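Local atomic coordinates of adenylate kinase (Cryptosporidium parvum Iowa II, PDB entry 3BE4), a protein that probably catalyses reversible phosphoryl transfer between ATP and AMP, and here holds the bisubstrate analogue bis(adenosine)-5'-pentaphosphate. Residues 75-80 / 102-107; 7-12 / 90-95; 27-32 / 212-217. All coordinates share one frame; numbering follows the deposited sequence.

Interaction 1: 75-80 / 102-107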
loop_
_atom_site.group_PDB
_atom_site.type_symbol
_atom_site.label_atom_id
_atom_site.label_comp_id
_atom_site.label_asym_id
_atom_site.label_seq_id
_atom_site.Cartn_x
_atom_site.Cartn_y
_atom_site.Cartn_z
ATOM N N GLU A 75 11.323 -12.075 -2.770
ATOM C CA GLU A 75 12.039 -11.987 -4.014
ATOM C C GLU A 75 12.640 -10.572 -4.062
ATOM O O GLU A 75 13.869 -10.367 -4.405
ATOM C CB GLU A 75 11.115 -12.229 -5.187
ATOM C CG GLU A 75 11.818 -12.034 -6.517
ATOM C CD GLU A 75 10.946 -12.356 -7.719
ATOM O OE1 GLU A 75 9.771 -11.915 -7.788
ATOM O OE2 GLU A 75 11.491 -12.981 -8.663
ATOM N N LYS A 76 11.876 -9.553 -3.636
ATOM C CA LYS A 76 12.468 -8.146 -3.701
ATOM C C LYS A 76 13.637 -8.010 -2.801
ATOM O O LYS A 76 14.717 -7.393 -3.133
ATOM C CB LYS A 76 11.450 -7.119 -3.236
ATOM C CG LYS A 76 10.184 -7.061 -4.083
ATOM C CD LYS A 76 10.380 -6.194 -5.293
ATOM C CE LYS A 76 9.470 -6.661 -6.430
ATOM N NZ LYS A 76 9.983 -6.073 -7.734
ATOM N N PHE A 77 13.511 -8.468 -1.548
ATOM C CA PHE A 77 14.595 -8.432 -0.582
ATOM C C PHE A 77 15.786 -9.214 -1.083
ATOM O O PHE A 77 16.888 -8.676 -0.998
ATOM C CB PHE A 77 14.125 -9.014 0.742
ATOM C CG PHE A 77 13.377 -7.947 1.547
ATOM C CD1 PHE A 77 14.037 -7.078 2.413
ATOM C CD2 PHE A 77 11.959 -7.836 1.455
ATOM C CE1 PHE A 77 13.374 -6.061 3.186
ATOM C CE2 PHE A 77 11.217 -6.815 2.235
ATOM C CZ PHE A 77 11.892 -5.991 3.123
ATOM N N ASP A 78 15.536 -10.396 -1.655
ATOM C CA ASP A 78 16.689 -11.256 -2.053
ATOM C C ASP A 78 17.459 -10.563 -3.211
ATOM O O ASP A 78 18.701 -10.772 -3.394
ATOM C CB ASP A 78 16.169 -12.599 -2.531
ATOM C CG ASP A 78 15.740 -13.541 -1.285
ATOM O OD1 ASP A 78 16.066 -13.209 -0.143
ATOM O OD2 ASP A 78 15.114 -14.560 -1.593
ATOM N N LEU A 79 16.756 -9.830 -4.070
ATOM C CA LEU A 79 17.448 -9.192 -5.248
ATOM C C LEU A 79 18.259 -7.969 -4.846
ATOM O O LEU A 79 18.904 -7.429 -5.740
ATOM C CB LEU A 79 16.399 -8.813 -6.286
ATOM C CG LEU A 79 15.588 -9.975 -6.969
ATOM C CD1 LEU A 79 14.478 -9.342 -7.728
ATOM C CD2 LEU A 79 16.491 -10.843 -7.866
ATOM N N GLY A 80 18.056 -7.448 -3.634
ATOM C CA GLY A 80 18.755 -6.182 -3.117
ATOM C C GLY A 80 17.945 -4.931 -3.267
ATOM O O GLY A 80 18.479 -3.821 -3.059
ATOM N N ALA A 102 9.063 -10.717 9.563
ATOM C CA ALA A 102 10.041 -10.684 10.658
ATOM C C ALA A 102 11.191 -11.696 10.353
ATOM O O ALA A 102 12.335 -11.383 10.588
ATOM C CB ALA A 102 9.279 -11.097 11.946
ATOM N N LYS A 103 10.886 -12.843 9.767
ATOM C CA LYS A 103 11.889 -13.879 9.389
ATOM C C LYS A 103 12.763 -13.386 8.275
ATOM O O LYS A 103 13.989 -13.569 8.312
ATOM C CB LYS A 103 11.199 -15.194 8.984
ATOM C CG LYS A 103 10.485 -15.820 10.173
ATOM C CD LYS A 103 9.823 -17.202 9.845
ATOM C CE LYS A 103 8.776 -17.606 10.898
ATOM N NZ LYS A 103 7.940 -18.636 10.129
ATOM N N ILE A 104 12.170 -12.730 7.270
ATOM C CA ILE A 104 12.935 -12.216 6.156
ATOM C C ILE A 104 13.880 -11.202 6.699
ATOM O O ILE A 104 15.116 -11.237 6.364
ATOM C CB ILE A 104 11.992 -11.527 5.107
ATOM C CG1 ILE A 104 11.249 -12.531 4.308
ATOM C CG2 ILE A 104 12.853 -10.606 4.161
ATOM C CD1 ILE A 104 10.014 -11.949 3.470
ATOM N N LEU A 105 13.449 -10.266 7.561
ATOM C CA LEU A 105 14.335 -9.198 8.048
ATOM C C LEU A 105 15.376 -9.825 9.008
ATOM O O LEU A 105 16.508 -9.333 9.111
ATOM C CB LEU A 105 13.613 -8.098 8.819
ATOM C CG LEU A 105 12.604 -7.302 7.953
ATOM C CD1 LEU A 105 11.631 -6.446 8.777
ATOM C CD2 LEU A 105 13.400 -6.423 6.927
ATOM N N SER A 106 14.946 -10.837 9.758
ATOM C CA SER A 106 15.874 -11.469 10.759
ATOM C C SER A 106 17.031 -12.074 9.991
ATOM O O SER A 106 18.213 -11.870 10.352
ATOM C CB SER A 106 15.147 -12.508 11.589
ATOM O OG SER A 106 16.104 -13.099 12.431
ATOM N N GLU A 107 16.728 -12.733 8.889
ATOM C CA GLU A 107 17.747 -13.360 8.056
ATOM C C GLU A 107 18.695 -12.430 7.348
ATOM O O GLU A 107 19.715 -12.893 6.857
ATOM C CB GLU A 107 17.119 -14.336 7.082
ATOM C CG GLU A 107 16.487 -15.458 7.941
ATOM C CD GLU A 107 15.382 -16.259 7.235
ATOM O OE1 GLU A 107 15.223 -16.122 5.978
ATOM O OE2 GLU A 107 14.667 -17.032 7.961
#
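Phe77 reaches across from one helix to meet Ile104 and Leu105 of another, and nearly all the measured contact runs through its ring. The Ile104 side chain crosses that of Phe77 at about a right angle and presents its branch methyl CG2 over one ring face. CG2 stands 4.1 Å from the ring centroid, 23° off the normal, which qualifies as a CH-pi contact. It is displaced toward the root of the ring, as its nearest approach is 3.8 Å to Phe77 CG. Leu105 comes in differently. Its CD2 methyl meets the far part of the ring, 3.8 Å from Phe77 CE1 and 4.1 Å from CZ, at an oblique angle that is neither face-on nor edge-on. The two methyls therefore divide the length of the ring, Ile104 near CG and Leu105 near the tip.

The first torsion of Ile104 (chi1 -75°) explains why CG2 does the touching: CG1 lies beside the backbone N, while CG2 is anti to that N and faces the neighbouring helix. This packing joins helix 66-78 to helix 95-108 of the adenylate kinase fold, the CA atoms of Phe77 and Ile104 being 7.9 Å apart. Three residues on from Phe77, Gly80 takes positive phi (97°) and closes a Schellman motif, with Gly80 N hydrogen-bonded to Phe77 O at 3.1 Å. The residue bearing the ring thus also supplies a carbonyl to the end of its helix.

All three touching residues are buried, and the segments share no hydrogen bond. Phe86 meets the Phe77 ring edge-to-face, while Leu105 also packs on Leu112. Next to Phe77 in the chain, Asp78 OD2 forms a salt bridge with Lys74.

Interaction 2: 7-12 / 90-95. With AP5 (bis(adenosine)-5'-pentaphosphate), chain C.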
loop_
_atom_site.group_PDB
_atom_site.type_symbol
_atom_site.label_atom_id
_atom_site.label_comp_id
_atom_site.label_asym_id
_atom_site.label_seq_id
_atom_site.Cartn_x
_atom_site.Cartn_y
_atom_site.Cartn_z
ATOM N N ASN A 7 12.941 1.919 7.115
ATOM C CA ASN A 7 12.302 0.621 6.829
ATOM C C ASN A 7 10.933 0.735 7.388
ATOM O O ASN A 7 10.714 0.592 8.591
ATOM C CB ASN A 7 13.052 -0.596 7.452
ATOM C CG ASN A 7 14.420 -0.799 6.764
ATOM O OD1 ASN A 7 14.628 -0.311 5.682
ATOM N ND2 ASN A 7 15.332 -1.523 7.419
ATOM N N LEU A 8 9.981 0.944 6.485
ATOM C CA LEU A 8 8.630 1.481 6.884
ATOM C C LEU A 8 7.536 0.526 6.413
ATOM O O LEU A 8 7.603 -0.068 5.367
ATOM C CB LEU A 8 8.196 2.766 6.208
ATOM C CG LEU A 8 9.143 3.886 6.434
ATOM C CD1 LEU A 8 8.681 5.043 5.607
ATOM C CD2 LEU A 8 9.210 4.278 7.879
ATOM N N ILE A 9 6.526 0.371 7.260
ATOM C CA ILE A 9 5.265 -0.282 6.813
ATOM C C ILE A 9 4.160 0.778 6.976
ATOM O O ILE A 9 4.135 1.473 7.973
ATOM C CB ILE A 9 4.936 -1.463 7.776
ATOM C CG1 ILE A 9 5.972 -2.622 7.629
ATOM C CG2 ILE A 9 3.560 -2.093 7.433
ATOM C CD1 ILE A 9 5.706 -3.810 8.553
ATOM N N LEU A 10 3.318 0.897 5.966
ATOM C CA LEU A 10 2.057 1.652 6.112
ATOM C C LEU A 10 0.880 0.640 6.301
ATOM O O LEU A 10 0.738 -0.329 5.522
ATOM C CB LEU A 10 1.828 2.433 4.856
ATOM C CG LEU A 10 2.986 3.386 4.461
ATOM C CD1 LEU A 10 2.499 4.223 3.325
ATOM C CD2 LEU A 10 3.440 4.207 5.606
ATOM N N ILE A 11 0.034 0.772 7.346
ATOM C CA ILE A 11 -1.105 -0.127 7.445
ATOM C C ILE A 11 -2.317 0.845 7.437
ATOM O O ILE A 11 -2.299 1.941 8.007
ATOM C CB ILE A 11 -1.124 -0.751 8.885
ATOM C CG1 ILE A 11 0.016 -1.752 9.021
ATOM C CG2 ILE A 11 -2.437 -1.591 9.088
ATOM C CD1 ILE A 11 0.109 -2.220 10.508
ATOM N N GLY A 12 -3.360 0.430 6.793
ATOM C CA GLY A 12 -4.531 1.303 6.831
ATOM C C GLY A 12 -5.559 0.587 5.948
ATOM O O GLY A 12 -5.219 -0.294 5.174
ATOM N N GLY A 90 0.243 -2.060 2.116
ATOM C CA GLY A 90 -0.709 -3.203 1.897
ATOM C C GLY A 90 -0.092 -4.532 2.257
ATOM O O GLY A 90 -0.564 -5.549 1.775
ATOM N N PHE A 91 1.103 -4.511 2.814
ATOM C CA PHE A 91 1.782 -5.775 3.258
ATOM C C PHE A 91 2.589 -5.327 4.425
ATOM O O PHE A 91 3.269 -4.306 4.343
ATOM C CB PHE A 91 2.741 -6.316 2.145
ATOM C CG PHE A 91 3.533 -7.474 2.607
ATOM C CD1 PHE A 91 3.082 -8.788 2.386
ATOM C CD2 PHE A 91 4.663 -7.260 3.363
ATOM C CE1 PHE A 91 3.842 -9.879 2.932
ATOM C CE2 PHE A 91 5.412 -8.371 3.859
ATOM C CZ PHE A 91 4.976 -9.645 3.683
ATOM N N PRO A 92 2.645 -6.114 5.445
ATOM C CA PRO A 92 1.744 -7.305 5.655
ATOM C C PRO A 92 0.290 -6.965 5.847
ATOM O O PRO A 92 0.005 -5.885 6.311
ATOM C CB PRO A 92 2.263 -7.887 7.048
ATOM C CG PRO A 92 2.915 -6.759 7.661
ATOM C CD PRO A 92 3.550 -5.886 6.574
ATOM N N ARG A 93 -0.636 -7.896 5.598
ATOM C CA ARG A 93 -1.988 -7.545 5.891
ATOM C C ARG A 93 -2.618 -8.694 6.685
ATOM O O ARG A 93 -3.785 -8.635 6.966
ATOM C CB ARG A 93 -2.731 -6.936 4.569
ATOM C CG ARG A 93 -2.970 -7.885 3.531
ATOM C CD ARG A 93 -3.989 -7.235 2.622
ATOM N NE ARG A 93 -3.348 -6.239 1.706
ATOM C CZ ARG A 93 -4.081 -5.395 0.991
ATOM N NH1 ARG A 93 -5.414 -5.274 1.079
ATOM N NH2 ARG A 93 -3.387 -4.614 0.112
ATOM N N THR A 94 -1.826 -9.704 7.105
ATOM C CA THR A 94 -2.294 -10.738 8.030
ATOM C C THR A 94 -1.125 -10.978 9.015
ATOM O O THR A 94 0.033 -10.642 8.753
ATOM C CB THR A 94 -2.582 -12.097 7.358
ATOM O OG1 THR A 94 -1.328 -12.619 6.798
ATOM C CG2 THR A 94 -3.619 -11.977 6.297
ATOM N N ILE A 95 -1.425 -11.628 10.128
ATOM C CA ILE A 95 -0.438 -11.948 11.099
ATOM C C ILE A 95 0.597 -12.938 10.500
ATOM O O ILE A 95 1.767 -12.646 10.733
ATOM C CB ILE A 95 -1.121 -12.532 12.452
ATOM C CG1 ILE A 95 -1.940 -11.450 13.090
ATOM C CG2 ILE A 95 -0.023 -12.978 13.384
ATOM C CD1 ILE A 95 -1.037 -10.263 13.586
HETATM P PA AP5 C . -4.183 -2.892 -3.226
HETATM O O1A AP5 C . -3.833 -2.417 -4.645
HETATM O O2A AP5 C . -3.262 -2.619 -2.131
HETATM O O3A AP5 C . -5.643 -2.354 -2.849
HETATM P PB AP5 C . -6.300 -2.013 -1.443
HETATM O O1B AP5 C . -5.701 -2.795 -0.377
HETATM O O2B AP5 C . -7.818 -2.019 -1.667
HETATM O O3B AP5 C . -5.775 -0.423 -1.285
HETATM P PG AP5 C . -5.786 0.735 -2.339
HETATM O O1G AP5 C . -7.152 0.805 -2.929
HETATM O O2G AP5 C . -4.614 0.530 -3.208
HETATM O O3G AP5 C . -5.589 1.904 -1.294
HETATM P PD AP5 C . -4.413 2.997 -1.005
HETATM O O1D AP5 C . -3.277 2.687 -1.882
HETATM O O2D AP5 C . -4.280 3.043 0.460
HETATM O O3D AP5 C . -5.137 4.364 -1.411
HETATM P PE AP5 C . -4.820 5.311 -2.653
HETATM O O1E AP5 C . -4.946 4.547 -3.862
HETATM O O2E AP5 C . -3.543 6.098 -2.437
HETATM O O5F AP5 C . -4.433 -4.469 -3.166
HETATM C C5F AP5 C . -5.201 -4.946 -4.283
HETATM C C4F AP5 C . -5.719 -6.359 -3.784
HETATM O O4F AP5 C . -4.659 -7.265 -3.980
HETATM C C3F AP5 C . -6.137 -6.519 -2.372
HETATM O O3F AP5 C . -7.468 -6.101 -2.163
HETATM C C2F AP5 C . -5.990 -8.053 -2.296
HETATM O O2F AP5 C . -7.020 -8.726 -3.119
HETATM C C1F AP5 C . -4.655 -8.301 -2.974
HETATM N N9A AP5 C . -3.573 -8.135 -2.040
HETATM C C8A AP5 C . -2.652 -7.052 -2.096
HETATM N N7A AP5 C . -1.758 -7.169 -1.128
HETATM C C5A AP5 C . -2.045 -8.367 -0.444
HETATM C C6A AP5 C . -1.402 -9.002 0.601
HETATM N N6A AP5 C . -0.404 -8.546 1.366
HETATM N N1A AP5 C . -2.016 -10.215 1.000
HETATM C C2A AP5 C . -3.028 -10.685 0.304
HETATM N N3A AP5 C . -3.682 -10.106 -0.727
HETATM C C4A AP5 C . -3.088 -8.902 -1.163
HETATM O O5J AP5 C . -5.959 6.378 -2.477
HETATM C C5J AP5 C . -7.391 6.012 -2.790
HETATM C C4J AP5 C . -8.020 7.315 -3.328
HETATM O O4J AP5 C . -8.061 8.402 -2.384
HETATM C C3J AP5 C . -7.364 7.775 -4.632
HETATM O O3J AP5 C . -8.356 8.281 -5.499
HETATM C C2J AP5 C . -6.590 8.924 -4.064
HETATM O O2J AP5 C . -6.377 9.930 -5.045
HETATM C C1J AP5 C . -7.381 9.605 -3.035
HETATM N N9B AP5 C . -6.740 10.236 -1.922
HETATM C C8B AP5 C . -5.528 9.875 -1.337
HETATM N N7B AP5 C . -5.322 10.679 -0.277
HETATM C C5B AP5 C . -6.378 11.553 -0.181
HETATM C C6B AP5 C . -6.792 12.495 0.814
HETATM N N6B AP5 C . -6.001 12.744 1.857
HETATM N N1B AP5 C . -7.961 13.163 0.614
HETATM C C2B AP5 C . -8.799 12.814 -0.456
HETATM N N3B AP5 C . -8.502 11.857 -1.387
HETATM C C4B AP5 C . -7.329 11.147 -1.201
HETATM O O HOH W 1 -0.301 -3.024 5.295
#
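The loop that follows strand 86-89 packs against 7-12, the middle strand of the parallel sheet, chiefly through Ile9 and Pro92. Their side chains cross at about a right angle, Ile9 CD1 lying 3.6 Å from Pro92 CD. The other branch, CG2, approaches Phe91 O at 3.8 Å; this buried carbonyl oxygen has no polar partner in the model. No direct hydrogen bond joins the segments. Instead, water 1 donates to Leu10 O (2.9 Å) and to Pro92 O (3.1 Å), bridging strand and loop.

Gly90-Phe91-Pro92-Arg93, with a cis peptide before Pro92, belongs to the adenylate kinase signature sequence, and the adenine it meets is consistent with the AMP site. Gly90 O accepts from the adenine amino nitrogen N6A of AP5 (3.0 Å) and from Arg93 NE (2.9 Å, N-H...O 159°), the latter coming from above the carbonyl plane. Arg93 gets there by placing CG between its backbone N and carbonyl carbon (chi1 69°) and bending again at chi3 (79°), which brings one face of the guanidinium over the five-membered ring of the adenine (C8A and N9A), with N9A offset toward the rim. From that position NH1 and NH2 both donate to O1B of AP5, at 2.9 and 3.0 Å, while O2A lies in plane at the guanidinium edge and takes a weaker bond from NH2. Phe91 meets N6A at its ring edge.

Interaction 3: 27-32 / 212-217; sequences KEYGLA and QIKKIL
Tyr29 touches Leu217, the C-terminal residue, with its ring and hydroxyl, and Lys214 of helix 206-216 with its hydroxyl, while Glu28 beside it reaches Lys214 alone. With Tyr29 CG anti to its carbonyl carbon (chi1 -59°), the ring extends obliquely past Leu217, whose CD1 methyl sits over one face, 4.1 Å from the centroid and 22° off the normal. This is a CH-pi contact shifted toward the hydroxyl half of the ring, with CD1 3.8 Å from Tyr29 CE2. Leu217 CB and Lys214 CG both pack against Tyr29 OH, at 3.8 and 3.7 Å. In the ring plane, water 2 joins Tyr29 OH (2.7 Å) to Lys214 O (2.8 Å), donating to the carbonyl.

Lys214 runs extended beyond CG, its CB and CG passing the phenol oxygen before NZ arrives at Glu28. Glu28 meets it by a bent chain (chi2 111°), the two side chains crossing at about a right angle. The resulting OE1 to NZ salt bridge measures 3.0 Å, though its hydrogen-bond geometry is weak.

The contact closes the C-terminal helix 206-216 onto the end of helix 18-29, the helix that follows the first strand of this P-loop fold. His6 joins in, its ring standing roughly perpendicular to that of Tyr29 and its NE2 hydrogen-bonded to Leu217 OXT. The charged pair at the partly exposed rim thus has poor hydrogen-bond geometry, whereas the buried Tyr29 ring has a methyl over its face and a water in its plane, so the apolar and water-mediated part is the one with defined geometry.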
loop_
_atom_site.group_PDB
_atom_site.type_symbol
_atom_site.label_atom_id
_atom_site.label_comp_id
_atom_site.label_asym_id
_atom_site.label_seq_id
_atom_site.Cartn_x
_atom_site.Cartn_y
_atom_site.Cartn_z
ATOM N N LYS A 27 10.073 9.532 -3.256
ATOM C CA LYS A 27 10.838 10.557 -3.937
ATOM C C LYS A 27 11.647 11.298 -2.856
ATOM O O LYS A 27 12.865 11.484 -3.038
ATOM C CB LYS A 27 9.928 11.493 -4.687
ATOM N N GLU A 28 11.085 11.589 -1.714
ATOM C CA GLU A 28 11.818 12.432 -0.763
ATOM C C GLU A 28 12.868 11.641 -0.017
ATOM O O GLU A 28 13.873 12.208 0.474
ATOM C CB GLU A 28 10.824 12.902 0.297
ATOM C CG GLU A 28 11.242 14.166 0.920
ATOM C CD GLU A 28 10.256 15.223 0.457
ATOM O OE1 GLU A 28 9.842 16.027 1.309
ATOM O OE2 GLU A 28 9.840 15.169 -0.731
ATOM N N TYR A 29 12.493 10.396 0.312
ATOM C CA TYR A 29 13.395 9.559 1.176
ATOM C C TYR A 29 14.173 8.507 0.380
ATOM O O TYR A 29 14.975 7.806 1.010
ATOM C CB TYR A 29 12.639 8.931 2.322
ATOM C CG TYR A 29 12.013 9.909 3.163
ATOM C CD1 TYR A 29 12.659 10.409 4.276
ATOM C CD2 TYR A 29 10.698 10.313 2.885
ATOM C CE1 TYR A 29 12.088 11.424 5.082
ATOM C CE2 TYR A 29 10.064 11.308 3.664
ATOM C CZ TYR A 29 10.753 11.835 4.775
ATOM O OH TYR A 29 10.085 12.754 5.552
ATOM N N GLY A 30 13.870 8.290 -0.901
ATOM C CA GLY A 30 14.662 7.327 -1.786
ATOM C C GLY A 30 14.454 5.882 -1.369
ATOM O O GLY A 30 15.366 5.033 -1.462
ATOM N N LEU A 31 13.210 5.617 -0.951
ATOM C CA LEU A 31 12.872 4.234 -0.509
ATOM C C LEU A 31 12.254 3.439 -1.627
ATOM O O LEU A 31 11.547 3.992 -2.498
ATOM C CB LEU A 31 11.899 4.306 0.643
ATOM C CG LEU A 31 12.228 5.223 1.833
ATOM C CD1 LEU A 31 11.221 5.041 3.056
ATOM C CD2 LEU A 31 13.672 4.923 2.348
ATOM N N ALA A 32 12.368 2.089 -1.544
ATOM C CA ALA A 32 11.696 1.255 -2.572
ATOM C C ALA A 32 10.212 1.141 -2.139
ATOM O O ALA A 32 10.029 0.940 -0.945
ATOM C CB ALA A 32 12.268 -0.139 -2.475
ATOM N N GLN A 212 1.929 15.140 8.499
ATOM C CA GLN A 212 1.975 14.336 9.603
ATOM C C GLN A 212 2.933 13.181 9.464
ATOM O O GLN A 212 3.499 12.753 10.469
ATOM C CB GLN A 212 0.600 13.750 9.873
ATOM C CG GLN A 212 -0.456 14.735 10.334
ATOM C CD GLN A 212 -1.728 13.889 10.449
ATOM O OE1 GLN A 212 -1.943 13.147 11.361
ATOM N NE2 GLN A 212 -2.511 13.913 9.337
ATOM N N ILE A 213 3.034 12.645 8.258
ATOM C CA ILE A 213 4.001 11.641 8.020
ATOM C C ILE A 213 5.448 12.144 8.160
ATOM O O ILE A 213 6.265 11.456 8.818
ATOM C CB ILE A 213 3.743 10.893 6.671
ATOM C CG1 ILE A 213 2.401 10.139 6.825
ATOM C CG2 ILE A 213 4.987 9.947 6.369
ATOM C CD1 ILE A 213 2.006 9.537 5.437
ATOM N N LYS A 214 5.730 13.288 7.625
ATOM C CA LYS A 214 7.076 13.886 7.787
ATOM C C LYS A 214 7.460 14.092 9.261
ATOM O O LYS A 214 8.653 13.980 9.635
ATOM C CB LYS A 214 7.175 15.229 7.095
ATOM C CG LYS A 214 7.248 15.132 5.584
ATOM C CD LYS A 214 7.057 16.430 4.885
ATOM C CE LYS A 214 7.638 16.316 3.510
ATOM N NZ LYS A 214 7.872 17.625 2.860
ATOM N N LYS A 215 6.485 14.318 10.129
ATOM C CA LYS A 215 6.769 14.489 11.560
ATOM C C LYS A 215 7.203 13.231 12.225
ATOM O O LYS A 215 7.985 13.247 13.219
ATOM C CB LYS A 215 5.494 14.994 12.301
ATOM C CG LYS A 215 5.336 16.500 12.125
ATOM C CD LYS A 215 4.116 17.006 12.990
ATOM C CE LYS A 215 3.072 15.877 13.526
ATOM N NZ LYS A 215 1.505 16.108 13.305
ATOM N N ILE A 216 6.741 12.095 11.719
ATOM C CA ILE A 216 7.083 10.818 12.233
ATOM C C ILE A 216 8.381 10.257 11.637
ATOM O O ILE A 216 9.023 9.442 12.300
ATOM C CB ILE A 216 5.975 9.793 11.821
ATOM C CG1 ILE A 216 4.697 9.965 12.610
ATOM C CG2 ILE A 216 6.434 8.280 12.069
ATOM C CD1 ILE A 216 3.558 9.246 11.960
ATOM N N LEU A 217 8.716 10.581 10.403
ATOM C CA LEU A 217 9.932 10.063 9.720
ATOM C C LEU A 217 11.171 10.887 10.092
ATOM O O LEU A 217 10.950 11.909 10.767
ATOM C CB LEU A 217 9.749 10.087 8.196
ATOM C CG LEU A 217 8.723 9.009 7.788
ATOM C CD1 LEU A 217 8.584 8.885 6.258
ATOM C CD2 LEU A 217 9.032 7.684 8.450
ATOM O OXT LEU A 217 12.365 10.580 9.749
HETATM O O HOH W 2 10.833 13.691 7.942
#

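How the interactions relate
Interactions 2 and 3 meet directly: Leu8 of strand 7-12 packs its CD2 against Leu217 CD2 (3.5 Å) and its CD1 against Leu31 CD1 (3.6 Å), so the central strand packs against both the ligand-side loop and the C-terminal segment. Interaction 1 touches neither; its nearest atoms lie about 5 Å from interaction 2 and about 7 Å from interaction 3. It is still coupled to interaction 2 through helix 95-108, which starts at the end of 90-95 and sends Leu101 against Ile9 and Phe91. Of the three, interaction 2 alone touches AP5, through Gly90, Phe91 and Arg93. The side chain of Ile104 is about 11 Å from AP5. That of Lys214 is about 14 Å from AP5.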